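Local coordinates for protein cellulase (Bacillus sp. BG-CS10, PDB 5E09) that probably hydrolyses internal beta-1,4-glucosidic bonds of cellulose, joining a family 5 glycoside hydrolase domain to carbohydrate-binding modules that are likely to assist at the substrate, at residues Phe27-Gly31 with His103-Leu108; Met68-Tyr74 with Ala122-Leu127; Arg357-Leu363 with Asp391-Ala397; Leu400-Thr405 with Gln428-Val432; Thr460-Val464 with Thr477-Glu481. All blocks are in the same frame, centred on the assembly; numbering follows the deposited sequence.

Interaction 1. Residues Phe27-Gly31 with His103-Leu108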
# COMPACT_ATOMS: atom_id res chain seq x y z
N PHE A 27 -11.15 3.69 -13.80
CA PHE A 27 -10.95 4.29 -15.11
C PHE A 27 -9.49 4.22 -15.58
O PHE A 27 -9.22 4.24 -16.78
CB PHE A 27 -11.43 5.74 -15.12
CG PHE A 27 -12.89 5.89 -14.79
CD1 PHE A 27 -13.84 5.87 -15.80
CD2 PHE A 27 -13.31 6.07 -13.49
CE1 PHE A 27 -15.19 6.01 -15.50
CE2 PHE A 27 -14.65 6.21 -13.18
CZ PHE A 27 -15.59 6.18 -14.19
N ASP A 28 -8.55 4.17 -14.64
CA ASP A 28 -7.14 4.19 -14.96
C ASP A 28 -6.68 2.91 -15.65
O ASP A 28 -5.56 2.84 -16.15
CB ASP A 28 -6.31 4.42 -13.69
CG ASP A 28 -6.76 3.56 -12.52
OD1 ASP A 28 -7.97 3.54 -12.21
OD2 ASP A 28 -5.89 2.89 -11.92
N ALA A 29 -7.54 1.89 -15.69
CA ALA A 29 -7.18 0.62 -16.33
C ALA A 29 -6.77 0.81 -17.78
O ALA A 29 -7.41 1.56 -18.53
CB ALA A 29 -8.34 -0.37 -16.25
N VAL A 30 -5.69 0.14 -18.18
CA VAL A 30 -5.20 0.24 -19.54
C VAL A 30 -5.87 -0.81 -20.41
O VAL A 30 -5.42 -1.96 -20.47
CB VAL A 30 -3.68 0.08 -19.61
CG1 VAL A 30 -3.20 0.25 -21.05
CG2 VAL A 30 -3.00 1.08 -18.68
N GLY A 31 -6.94 -0.42 -21.08
CA GLY A 31 -7.70 -1.34 -21.91
C GLY A 31 -8.90 -0.66 -22.52
O GLY A 31 -8.94 0.57 -22.61
N HIS A 103 -3.64 9.60 -15.79
CA HIS A 103 -2.95 8.59 -15.02
C HIS A 103 -1.85 7.81 -15.71
O HIS A 103 -0.74 8.23 -15.70
CB HIS A 103 -3.94 7.66 -14.35
CG HIS A 103 -3.43 7.03 -13.11
ND1 HIS A 103 -3.36 7.70 -11.92
CD2 HIS A 103 -2.99 5.78 -12.87
CE1 HIS A 103 -2.88 6.90 -11.00
NE2 HIS A 103 -2.66 5.72 -11.54
N HIS A 104 -2.16 6.67 -16.29
CA HIS A 104 -1.14 5.87 -16.94
C HIS A 104 -0.60 6.49 -18.20
O HIS A 104 0.40 6.10 -18.71
CB HIS A 104 -1.56 4.42 -17.10
CG HIS A 104 -1.61 3.69 -15.81
ND1 HIS A 104 -0.59 3.75 -14.89
CD2 HIS A 104 -2.56 2.92 -15.25
CE1 HIS A 104 -0.91 3.04 -13.84
NE2 HIS A 104 -2.10 2.52 -14.04
N ASP A 105 -1.31 7.49 -18.66
CA ASP A 105 -0.86 8.27 -19.81
C ASP A 105 0.58 8.73 -19.61
O ASP A 105 1.31 8.93 -20.58
CB ASP A 105 -1.76 9.48 -20.03
CG ASP A 105 -3.21 9.10 -20.23
OD1 ASP A 105 -3.54 8.60 -21.32
OD2 ASP A 105 -4.01 9.30 -19.29
N SER A 106 0.97 8.90 -18.35
CA SER A 106 2.33 9.30 -18.01
C SER A 106 3.40 8.41 -18.64
O SER A 106 4.36 8.92 -19.21
CB SER A 106 2.49 9.29 -16.49
OG SER A 106 2.28 7.99 -15.97
N TRP A 107 3.26 7.09 -18.53
CA TRP A 107 4.28 6.19 -19.06
C TRP A 107 3.87 5.62 -20.42
O TRP A 107 4.69 5.04 -21.13
CB TRP A 107 4.60 5.06 -18.07
CG TRP A 107 3.44 4.14 -17.77
CD1 TRP A 107 2.51 4.29 -16.78
CD2 TRP A 107 3.09 2.94 -18.47
NE1 TRP A 107 1.61 3.26 -16.82
CE2 TRP A 107 1.94 2.41 -17.84
CE3 TRP A 107 3.63 2.25 -19.56
CZ2 TRP A 107 1.32 1.23 -18.27
CZ3 TRP A 107 3.02 1.08 -19.98
CH2 TRP A 107 1.88 0.58 -19.34
N LEU A 108 2.58 5.77 -20.73
CA LEU A 108 1.99 5.36 -22.01
C LEU A 108 2.40 6.22 -23.22
O LEU A 108 2.67 5.70 -24.30
CB LEU A 108 0.46 5.31 -21.89
CG LEU A 108 -0.11 4.35 -20.85
CD1 LEU A 108 -1.63 4.46 -20.79
CD2 LEU A 108 0.31 2.92 -21.15
O HOH W 1 -3.43 1.68 -11.60
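The CG2 methyl of Val30 packs obliquely against the imidazole of His104, coming to 3.9 Å from CD2 of His104. The same methyl reaches CD1 of Leu108 at 4.2 Å and also brushes the indole of the exposed Trp107. Further in, the backbone oxygen of Asp28 meets the edge of the His104 ring near its plane, with Asp28 O 3.1 Å from His104 CD2. Thr63 draws the two loops together here, its OG1 being hydrogen-bonded to both Asp28 O and His104 N. The CB of Asp28 leans on the neighbouring ring, 3.7 Å from CD2 of His103, and that CD2 in turn sits over the centre of one face of His104. With CG of Asp28 held between its backbone N and carbonyl carbon (chi1 46°), the carboxylate receives the amides of Thr26 and Asn25. A water donates to Asp28 OD2 at 2.8 Å and also bonds His104 NE2, bridging the two loops. The two segments follow the first and third strands of an eight-stranded TIM barrel, at the C-terminal strand ends where family 5 glycoside hydrolases carry their substrate cleft.

Interaction 2. Residues Met68-Tyr74 with Ala122-Leu127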
# COMPACT_ATOMS: atom_id res chain seq x y z
N MSE A 68 -9.19 8.30 -26.82
CA MSE A 68 -8.94 9.54 -27.55
C MSE A 68 -9.01 9.36 -29.06
O MSE A 68 -8.50 8.38 -29.60
CB MSE A 68 -7.56 10.10 -27.18
CG MSE A 68 -7.44 10.51 -25.73
SE MSE A 68 -5.63 11.11 -25.33
CE MSE A 68 -5.75 12.89 -26.08
N GLY A 69 -9.63 10.32 -29.73
CA GLY A 69 -9.66 10.33 -31.18
C GLY A 69 -8.33 10.83 -31.72
O GLY A 69 -7.43 11.17 -30.94
N ASN A 70 -8.20 10.88 -33.04
CA ASN A 70 -6.94 11.30 -33.64
C ASN A 70 -6.63 12.79 -33.60
O ASN A 70 -7.46 13.60 -33.17
CB ASN A 70 -6.92 10.82 -35.09
CG ASN A 70 -7.02 9.31 -35.20
OD1 ASN A 70 -8.12 8.75 -35.25
ND2 ASN A 70 -5.87 8.64 -35.24
N ALA A 71 -5.43 13.14 -34.05
CA ALA A 71 -5.01 14.52 -34.18
C ALA A 71 -5.92 15.26 -35.16
O ALA A 71 -6.44 14.65 -36.09
CB ALA A 71 -3.55 14.59 -34.62
N PRO A 72 -6.10 16.57 -34.97
CA PRO A 72 -5.54 17.37 -33.88
C PRO A 72 -6.49 17.59 -32.71
O PRO A 72 -6.08 18.20 -31.71
CB PRO A 72 -5.23 18.70 -34.58
CG PRO A 72 -6.34 18.83 -35.57
CD PRO A 72 -6.69 17.42 -36.02
N ASP A 73 -7.73 17.12 -32.81
CA ASP A 73 -8.71 17.33 -31.75
C ASP A 73 -8.52 16.38 -30.58
O ASP A 73 -8.71 16.76 -29.42
CB ASP A 73 -10.13 17.18 -32.30
CG ASP A 73 -10.42 18.15 -33.43
OD1 ASP A 73 -9.77 19.21 -33.48
OD2 ASP A 73 -11.30 17.84 -34.27
N TYR A 74 -8.14 15.14 -30.90
CA TYR A 74 -7.99 14.09 -29.90
C TYR A 74 -9.22 13.98 -29.01
O TYR A 74 -9.11 13.81 -27.79
CB TYR A 74 -6.76 14.34 -29.03
CG TYR A 74 -5.45 14.34 -29.78
CD1 TYR A 74 -4.88 13.15 -30.19
CD2 TYR A 74 -4.79 15.52 -30.06
CE1 TYR A 74 -3.67 13.13 -30.87
CE2 TYR A 74 -3.58 15.52 -30.74
CZ TYR A 74 -3.03 14.32 -31.14
OH TYR A 74 -1.83 14.30 -31.81
N ALA A 122 0.81 18.61 -27.70
CA ALA A 122 -0.47 18.77 -28.38
C ALA A 122 -1.58 17.93 -27.72
O ALA A 122 -2.66 18.45 -27.44
CB ALA A 122 -0.33 18.39 -29.85
N LYS A 123 -1.30 16.65 -27.48
CA LYS A 123 -2.28 15.75 -26.87
C LYS A 123 -2.61 16.17 -25.44
O LYS A 123 -3.77 16.16 -25.04
CB LYS A 123 -1.76 14.31 -26.84
CG LYS A 123 -1.50 13.70 -28.19
CD LYS A 123 -1.12 12.23 -28.07
CE LYS A 123 -2.25 11.41 -27.47
NZ LYS A 123 -1.94 9.95 -27.47
N TYR A 124 -1.58 16.51 -24.69
CA TYR A 124 -1.70 16.96 -23.31
C TYR A 124 -2.60 18.20 -23.24
O TYR A 124 -3.52 18.29 -22.40
CB TYR A 124 -0.31 17.25 -22.75
CG TYR A 124 -0.25 17.59 -21.28
CD1 TYR A 124 -0.36 16.61 -20.31
CD2 TYR A 124 -0.03 18.90 -20.86
CE1 TYR A 124 -0.27 16.92 -18.96
CE2 TYR A 124 0.06 19.22 -19.53
CZ TYR A 124 -0.07 18.23 -18.58
OH TYR A 124 0.02 18.56 -17.25
N THR A 125 -2.34 19.13 -24.15
CA THR A 125 -3.13 20.35 -24.26
C THR A 125 -4.58 20.07 -24.61
O THR A 125 -5.49 20.62 -23.99
CB THR A 125 -2.54 21.29 -25.30
OG1 THR A 125 -1.20 21.63 -24.92
CG2 THR A 125 -3.37 22.55 -25.41
N ALA A 126 -4.81 19.22 -25.61
CA ALA A 126 -6.16 18.84 -26.01
C ALA A 126 -6.93 18.20 -24.85
O ALA A 126 -8.11 18.49 -24.62
CB ALA A 126 -6.12 17.89 -27.21
N LEU A 127 -6.25 17.32 -24.13
CA LEU A 127 -6.83 16.66 -22.96
C LEU A 127 -7.26 17.65 -21.91
O LEU A 127 -8.43 17.67 -21.51
CB LEU A 127 -5.84 15.67 -22.34
CG LEU A 127 -5.89 14.24 -22.85
CD1 LEU A 127 -4.98 13.34 -22.02
CD2 LEU A 127 -7.33 13.73 -22.81
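Met68 and Tyr74 pack on Lys123, Ala126 and Leu127 in an apolar loop-on-helix contact on the TIM barrel, where the loop after strand 57-60 lies against helix 117-134, the helix that follows the third barrel strand. No hydrogen bond joins the two segments directly, although Gln130 NE2, one turn further along the helix, binds both Tyr74 O and Ala126 O. The clearest single element is a CH-pi contact: CG of Lys123 stands over one face of the Tyr74 ring, 3.6 Å from its centroid and 22° off the normal. The opposite face is covered by the loop itself, through Asn70 O and Ala71 CA, so the phenol is sandwiched between its own turn and the lysine stem. That turn is closed by Tyr74 N bonding Asn70 O at 2.8 Å. Ala126 supports the base of the ring, with its CB 3.9 Å from Tyr74 CD2. Replacing Tyr74 with an alanine would probably leave the stem of Lys123 without its aromatic floor and open a gap beside Ala126. Beyond CG, the lysine chain bends at chi3 (63°), and its ammonium end forms a cation-pi contact with Trp109, whose side chain also touches Met68 and Leu127. The selenomethionine at position 68 bends likewise at its last torsion (chi3 79°), which brings its terminal methyl across the leucine nearly at a right angle, with Met68 CE 3.5 Å from Leu127 CG.

Interaction 3. Residues Arg357-Leu363 with Asp391-Ala397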
# COMPACT_ATOMS: atom_id res chain seq x y z
N ARG A 357 2.66 -23.04 29.77
CA ARG A 357 3.16 -22.17 30.82
C ARG A 357 2.72 -20.73 30.60
O ARG A 357 2.26 -20.39 29.51
CB ARG A 357 4.69 -22.27 30.89
CG ARG A 357 5.38 -21.89 29.58
CD ARG A 357 6.89 -22.08 29.65
NE ARG A 357 7.50 -21.64 28.40
CZ ARG A 357 7.81 -20.37 28.14
NH1 ARG A 357 7.56 -19.42 29.04
NH2 ARG A 357 8.36 -20.04 26.98
N ASP A 358 2.85 -19.91 31.64
CA ASP A 358 2.60 -18.47 31.54
C ASP A 358 3.38 -17.90 30.36
O ASP A 358 4.49 -18.36 30.07
CB ASP A 358 3.01 -17.75 32.83
CG ASP A 358 2.01 -17.95 33.98
OD1 ASP A 358 0.90 -18.47 33.75
OD2 ASP A 358 2.34 -17.55 35.11
N GLN A 359 2.83 -16.90 29.67
CA GLN A 359 3.52 -16.32 28.52
C GLN A 359 3.49 -14.80 28.54
O GLN A 359 2.43 -14.20 28.69
CB GLN A 359 2.92 -16.83 27.21
CG GLN A 359 3.03 -18.33 27.01
CD GLN A 359 3.66 -18.70 25.68
OE1 GLN A 359 3.69 -17.89 24.75
NE2 GLN A 359 4.19 -19.92 25.59
N ASP A 360 4.66 -14.19 28.38
CA ASP A 360 4.78 -12.74 28.37
C ASP A 360 4.67 -12.18 26.96
O ASP A 360 5.02 -12.86 25.99
CB ASP A 360 6.10 -12.30 29.00
CG ASP A 360 6.07 -12.36 30.52
OD1 ASP A 360 5.14 -12.98 31.08
OD2 ASP A 360 6.99 -11.79 31.16
N ILE A 361 4.18 -10.95 26.86
CA ILE A 361 3.91 -10.28 25.59
C ILE A 361 4.18 -8.79 25.72
O ILE A 361 3.57 -8.11 26.55
CB ILE A 361 2.44 -10.46 25.13
CG1 ILE A 361 2.07 -11.93 25.01
CG2 ILE A 361 2.21 -9.74 23.80
CD1 ILE A 361 0.58 -12.18 25.13
N GLN A 362 5.09 -8.28 24.90
CA GLN A 362 5.45 -6.87 24.98
C GLN A 362 4.42 -6.01 24.25
O GLN A 362 4.21 -6.15 23.05
CB GLN A 362 6.86 -6.65 24.40
CG GLN A 362 7.32 -5.20 24.41
CD GLN A 362 7.54 -4.66 25.81
OE1 GLN A 362 6.99 -3.62 26.17
NE2 GLN A 362 8.35 -5.36 26.60
N LEU A 363 3.76 -5.13 25.00
CA LEU A 363 2.82 -4.18 24.44
C LEU A 363 3.54 -2.89 24.06
O LEU A 363 4.54 -2.53 24.69
CB LEU A 363 1.71 -3.89 25.45
CG LEU A 363 0.35 -4.58 25.32
CD1 LEU A 363 0.49 -6.04 24.90
CD2 LEU A 363 -0.41 -4.46 26.64
N ASP A 391 3.93 -2.60 30.88
CA ASP A 391 3.44 -2.65 29.51
C ASP A 391 3.60 -4.08 29.05
O ASP A 391 3.41 -4.40 27.88
CB ASP A 391 4.24 -1.71 28.61
CG ASP A 391 5.72 -2.06 28.57
OD1 ASP A 391 6.12 -3.03 29.23
OD2 ASP A 391 6.48 -1.36 27.86
N VAL A 392 3.98 -4.94 29.99
CA VAL A 392 4.22 -6.34 29.67
C VAL A 392 2.97 -7.11 30.10
O VAL A 392 2.62 -7.14 31.28
CB VAL A 392 5.44 -6.89 30.42
CG1 VAL A 392 5.62 -8.37 30.12
CG2 VAL A 392 6.69 -6.10 30.04
N LEU A 393 2.32 -7.73 29.13
CA LEU A 393 1.12 -8.53 29.36
C LEU A 393 1.44 -10.01 29.57
O LEU A 393 2.10 -10.62 28.75
CB LEU A 393 0.16 -8.38 28.18
CG LEU A 393 -1.09 -9.25 28.17
CD1 LEU A 393 -2.02 -8.85 29.31
CD2 LEU A 393 -1.80 -9.18 26.83
N THR A 394 0.96 -10.59 30.66
CA THR A 394 1.13 -12.02 30.85
C THR A 394 -0.19 -12.78 30.72
O THR A 394 -1.17 -12.47 31.42
CB THR A 394 1.73 -12.33 32.23
OG1 THR A 394 2.99 -11.65 32.36
CG2 THR A 394 1.94 -13.83 32.40
N MSE A 395 -0.22 -13.75 29.80
CA MSE A 395 -1.30 -14.73 29.73
C MSE A 395 -1.00 -15.87 30.69
O MSE A 395 0.06 -16.51 30.59
CB MSE A 395 -1.50 -15.27 28.31
CG MSE A 395 -1.90 -14.23 27.29
SE MSE A 395 -3.47 -13.20 27.83
CE MSE A 395 -4.67 -14.69 28.22
N LYS A 396 -1.92 -16.14 31.60
CA LYS A 396 -1.74 -17.19 32.59
C LYS A 396 -1.95 -18.56 31.95
O LYS A 396 -2.77 -18.71 31.05
CB LYS A 396 -2.68 -16.99 33.77
CG LYS A 396 -2.60 -15.61 34.42
CD LYS A 396 -1.26 -15.37 35.10
CE LYS A 396 -0.99 -16.41 36.17
NZ LYS A 396 0.26 -16.14 36.94
N ALA A 397 -1.20 -19.54 32.44
CA ALA A 397 -1.20 -20.89 31.88
C ALA A 397 -2.58 -21.56 31.87
O ALA A 397 -2.90 -22.33 30.97
CB ALA A 397 -0.21 -21.76 32.64
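Gln359 and Met395 exchange two backbone bonds, Gln359 N to Met395 O and Met395 N to Gln359 O, and so set the register of strands 359-363 and 392-395, whose directions differ by 151°. The antiparallel ladder continues with Leu393 N to Ile361 O, a weak return bond from Ile361 N to Leu393 O, and Leu363 N to Asp391 O at 3.0 Å. Both strands are central in a four-stranded antiparallel sheet of the X2 module, a domain of the immunoglobulin-like E-set type.

Apolar contacts dominate the face of Ile361 and Leu393. These two run side by side, pointing the same way, while Ile361 CD1 lies 3.9 Å from Met395 CG and Leu363 CD1 is 4.0 Å from Leu393 CB. Phe427 of strand 425-432 covers Ile361, Leu363 and Leu393 from across the sandwich.

Polar contacts mark the Asp360 face and the strand end. Thr394 OG1 donates to Asp360 OD1 at 2.8 Å, reaching it from above the carboxylate plane. Asp358 divides its oxygens: OD1 receives Ala397 N at 2.7 Å, nearly in line with its C-O bond, and OD2 meets Lys396 NZ on the syn side, though 33° out of the carboxylate plane, in a salt bridge of 3.1 Å. The lysine folds back through bends at chi2 and chi3 to get there, and it forms a second salt bridge with Glu387. Lying at the start of helix 397-403, the Asp358 carboxylate is likely to be stabilised as an anion by both the lysine charge and the helix end.

Interaction 4. Residues Leu400-Thr405 with Gln428-Val432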
# COMPACT_ATOMS: atom_id res chain seq x y z
N LEU A 400 -4.73 -20.04 28.96
CA LEU A 400 -4.26 -20.62 27.71
C LEU A 400 -4.74 -22.06 27.59
O LEU A 400 -5.26 -22.46 26.55
CB LEU A 400 -2.73 -20.55 27.63
CG LEU A 400 -2.17 -19.12 27.59
CD1 LEU A 400 -0.66 -19.11 27.77
CD2 LEU A 400 -2.57 -18.43 26.30
N THR A 401 -4.61 -22.83 28.67
CA THR A 401 -5.09 -24.20 28.68
C THR A 401 -6.58 -24.27 28.34
O THR A 401 -6.99 -25.03 27.47
CB THR A 401 -4.85 -24.87 30.05
OG1 THR A 401 -3.44 -24.99 30.27
CG2 THR A 401 -5.47 -26.27 30.09
N ALA A 402 -7.37 -23.46 29.03
CA ALA A 402 -8.82 -23.46 28.83
C ALA A 402 -9.20 -23.09 27.40
O ALA A 402 -10.14 -23.65 26.83
CB ALA A 402 -9.48 -22.51 29.83
N LEU A 403 -8.46 -22.15 26.81
CA LEU A 403 -8.78 -21.64 25.48
C LEU A 403 -8.34 -22.56 24.35
O LEU A 403 -8.73 -22.37 23.19
CB LEU A 403 -8.14 -20.26 25.28
CG LEU A 403 -8.76 -19.13 26.08
CD1 LEU A 403 -7.82 -17.93 26.12
CD2 LEU A 403 -10.09 -18.74 25.48
N MSE A 404 -7.53 -23.55 24.66
CA MSE A 404 -6.94 -24.34 23.60
C MSE A 404 -7.40 -25.78 23.59
O MSE A 404 -8.03 -26.26 24.53
CB MSE A 404 -5.42 -24.25 23.70
CG MSE A 404 -4.94 -22.82 23.56
SE MSE A 404 -3.03 -22.62 23.72
CE MSE A 404 -2.58 -23.43 22.03
N THR A 405 -7.07 -26.47 22.50
CA THR A 405 -7.48 -27.84 22.28
C THR A 405 -6.26 -28.66 21.88
O THR A 405 -5.67 -28.41 20.82
CB THR A 405 -8.55 -27.94 21.18
OG1 THR A 405 -9.58 -26.98 21.42
CG2 THR A 405 -9.14 -29.34 21.13
N GLN A 428 -3.85 -13.64 17.89
CA GLN A 428 -4.21 -14.98 17.43
C GLN A 428 -3.47 -16.00 18.28
O GLN A 428 -2.24 -16.02 18.31
CB GLN A 428 -3.87 -15.15 15.94
CG GLN A 428 -4.27 -13.98 15.06
CD GLN A 428 -5.77 -13.88 14.83
OE1 GLN A 428 -6.42 -14.86 14.47
NE2 GLN A 428 -6.32 -12.69 15.04
N LEU A 429 -4.21 -16.84 18.99
CA LEU A 429 -3.60 -17.88 19.82
C LEU A 429 -3.33 -19.12 18.98
O LEU A 429 -4.23 -19.92 18.72
CB LEU A 429 -4.50 -18.20 21.02
CG LEU A 429 -4.06 -19.28 22.02
CD1 LEU A 429 -2.63 -19.05 22.49
CD2 LEU A 429 -5.01 -19.30 23.20
N GLN A 430 -2.08 -19.27 18.55
CA GLN A 430 -1.70 -20.35 17.64
C GLN A 430 -1.16 -21.58 18.37
O GLN A 430 -0.14 -21.51 19.05
CB GLN A 430 -0.63 -19.86 16.65
CG GLN A 430 -1.02 -18.65 15.81
CD GLN A 430 -2.20 -18.93 14.90
OE1 GLN A 430 -3.27 -18.33 15.06
NE2 GLN A 430 -2.03 -19.83 13.94
N ASN A 431 -1.85 -22.71 18.23
CA ASN A 431 -1.31 -24.00 18.66
C ASN A 431 -0.43 -24.55 17.55
O ASN A 431 -0.92 -24.94 16.50
CB ASN A 431 -2.43 -24.99 19.00
CG ASN A 431 -1.95 -26.16 19.87
OD1 ASN A 431 -0.86 -26.11 20.45
ND2 ASN A 431 -2.76 -27.20 19.96
N VAL A 432 0.88 -24.59 17.76
CA VAL A 432 1.76 -25.04 16.70
C VAL A 432 2.52 -26.31 17.04
O VAL A 432 2.67 -26.69 18.20
CB VAL A 432 2.80 -23.95 16.33
CG1 VAL A 432 2.10 -22.68 15.88
CG2 VAL A 432 3.72 -23.68 17.50
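Met404 pushes its side chain between Leu429 and Asn431, and this is the tight half of the contact. Its CG comes to 3.5 Å from Leu429 CD2, its selenium (the residue is selenomethionine) to 3.8 Å from Leu429 CD1, and its methyl CE to 3.4 Å from Asn431 CB. A bend at chi3 (71°) of Met404 carries that methyl from the leucine to the asparagine. Leu429 is covered on the helix side as well: its CD1 meets Leu400 CD2 at 3.9 Å, and its CD2 touches CB of Leu403 at the same separation. Having CG anti to N (chi1 179°) points the isobutyl group of Leu429 out from the strand into this cluster of three residues. With Leu429 cut back to an alanine, a gap is likely to open under the end of the helix, leaving CG and the selenium of Met404 without their partner.

The outer side is looser. Thr405 is exposed and covers the strand through its backbone rather than its side chain. In the fold, the contact seats the C-terminal end of helix 397-403 on strand 425-432 of the X2 module's mixed sheet, with Val350 of strand 347-351 also against Met404.

Asn431 shows how a polar residue can sit at such an apolar seam. Its CB and amide carbon face the Met404 methyl, whereas ND2 is hydrogen-bonded to Asp352 OD1 and Glu408 O, so the amide N-H groups keep acceptors although the residue is buried.

Interaction 5. Residues Thr460-Val464 with Thr477-Glu481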
# COMPACT_ATOMS: atom_id res chain seq x y z
N THR A 460 9.63 -15.86 5.77
CA THR A 460 10.50 -15.63 4.62
C THR A 460 11.35 -16.86 4.28
O THR A 460 11.21 -17.90 4.90
CB THR A 460 11.42 -14.42 4.86
OG1 THR A 460 12.21 -14.18 3.68
CG2 THR A 460 12.34 -14.65 6.05
N MSE A 461 12.22 -16.72 3.28
CA MSE A 461 13.00 -17.85 2.77
C MSE A 461 14.39 -17.41 2.33
O MSE A 461 14.53 -16.46 1.55
CB MSE A 461 12.28 -18.54 1.60
CG MSE A 461 13.06 -19.71 0.99
SE MSE A 461 12.41 -20.41 -0.72
CE MSE A 461 13.08 -19.05 -1.93
N GLU A 462 15.41 -18.09 2.82
CA GLU A 462 16.77 -17.88 2.34
C GLU A 462 17.14 -18.92 1.28
O GLU A 462 16.68 -20.06 1.33
CB GLU A 462 17.78 -17.95 3.48
CG GLU A 462 17.80 -16.74 4.38
CD GLU A 462 18.88 -16.84 5.45
OE1 GLU A 462 18.66 -17.53 6.47
OE2 GLU A 462 19.96 -16.23 5.26
N ALA A 463 17.97 -18.51 0.33
CA ALA A 463 18.46 -19.41 -0.70
C ALA A 463 19.95 -19.17 -0.92
O ALA A 463 20.35 -18.09 -1.35
CB ALA A 463 17.70 -19.21 -1.99
N VAL A 464 20.78 -20.17 -0.61
CA VAL A 464 22.21 -20.05 -0.88
C VAL A 464 22.69 -21.29 -1.62
O VAL A 464 22.13 -22.35 -1.46
CB VAL A 464 23.05 -19.87 0.40
CG1 VAL A 464 22.70 -18.57 1.10
CG2 VAL A 464 22.86 -21.06 1.33
N THR A 477 21.38 -10.47 -1.53
CA THR A 477 20.90 -10.95 -0.23
C THR A 477 20.44 -12.40 -0.31
O THR A 477 20.04 -12.87 -1.38
CB THR A 477 19.76 -10.06 0.32
OG1 THR A 477 19.24 -10.63 1.53
CG2 THR A 477 18.63 -9.92 -0.70
N SER A 478 20.50 -13.10 0.81
CA SER A 478 20.07 -14.49 0.87
C SER A 478 18.56 -14.61 1.01
O SER A 478 17.97 -15.63 0.64
CB SER A 478 20.77 -15.22 2.02
OG SER A 478 20.48 -14.58 3.25
N PHE A 479 17.93 -13.57 1.54
CA PHE A 479 16.49 -13.56 1.77
C PHE A 479 15.71 -13.21 0.51
O PHE A 479 15.77 -12.08 0.03
CB PHE A 479 16.13 -12.58 2.89
CG PHE A 479 16.62 -13.01 4.23
CD1 PHE A 479 15.84 -13.82 5.04
CD2 PHE A 479 17.87 -12.61 4.69
CE1 PHE A 479 16.30 -14.23 6.28
CE2 PHE A 479 18.33 -13.02 5.93
CZ PHE A 479 17.54 -13.83 6.73
N LYS A 480 14.97 -14.18 -0.02
CA LYS A 480 14.25 -14.00 -1.27
C LYS A 480 12.90 -13.32 -1.07
O LYS A 480 12.28 -13.43 -0.00
CB LYS A 480 14.07 -15.34 -1.97
CG LYS A 480 15.38 -16.07 -2.26
CD LYS A 480 16.28 -15.27 -3.20
CE LYS A 480 17.51 -14.74 -2.49
NZ LYS A 480 18.39 -13.94 -3.39
N GLU A 481 12.45 -12.62 -2.10
CA GLU A 481 11.24 -11.82 -2.05
C GLU A 481 9.98 -12.68 -2.00
O GLU A 481 9.77 -13.54 -2.85
CB GLU A 481 11.17 -10.88 -3.27
CG GLU A 481 9.85 -10.14 -3.44
CD GLU A 481 9.88 -9.15 -4.60
OE1 GLU A 481 10.86 -9.19 -5.38
OE2 GLU A 481 8.94 -8.35 -4.73
O HOH W 2 10.48 -13.01 2.15
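A carboxylate lies flat on an aromatic ring where Glu462 meets Phe479: the two planes are 3° apart and stacked, both side chains pointing the same way. Glu462 CG stands over the ring face, 3.6 Å from the Phe479 centroid and 15° off the normal, in a CH-pi contact. The glutamate chain is extended beyond CG, with CD anti to CA (chi2 -177°), which lays the acid along the ring. Two bonds hold it flat, since Ser478 OG donates at 2.7 Å to the anti lone pair of Glu462 OE2, and His515 NE2 bonds OE1. At the ring edge, Thr460 CG2 packs 3.7 Å from Phe479 CD1.

Glu462 and Phe479 form a non-hydrogen-bonded antiparallel pair, flanked by Lys480 N to Met461 O (2.8 Å) and Ala463 N to Ser478 O (2.9 Å). The pair adds the short, weakly bonded strand 479-480 to the border of the antiparallel sheet in the C-terminal family 46 carbohydrate-binding module. Beyond this border lies the catalytic domain: Phe479 is backbone-bonded to Ala236, and Thr460 touches Thr239.

An ST turn shapes the approach to the strand, with Thr477 OG1 accepting Phe479 N. On the face away from the stacked pair, the Lys480 stem packs on the Met461 methyl and on Ala463 CB. The buried ammonium of Lys480 is met by several carbonyls, donating to Thr477 O at 2.8 Å and also to Pro473 O and Ala471 O.

How the interactions relate
From the N terminus, interaction 1 closes a long loop by joining the loops after the first and third barrel strands; interaction 2, tying the loop after the second strand to helix 117-134, opens inside it and closes beyond it, so the two cross along the chain. Their centres lie about 15 Å apart, without touching. Interactions 3, 4 and 5 then follow in series. Interaction 3 pairs strands of the X2 module; helix 397-403, directly after strand 392-395, carries one side of interaction 4, where Leu400 packs on Met395, linking one sheet of that module to the other. Interaction 5 closes a short loop in the C-terminal module, its nearest atoms about 14 Å from interaction 4.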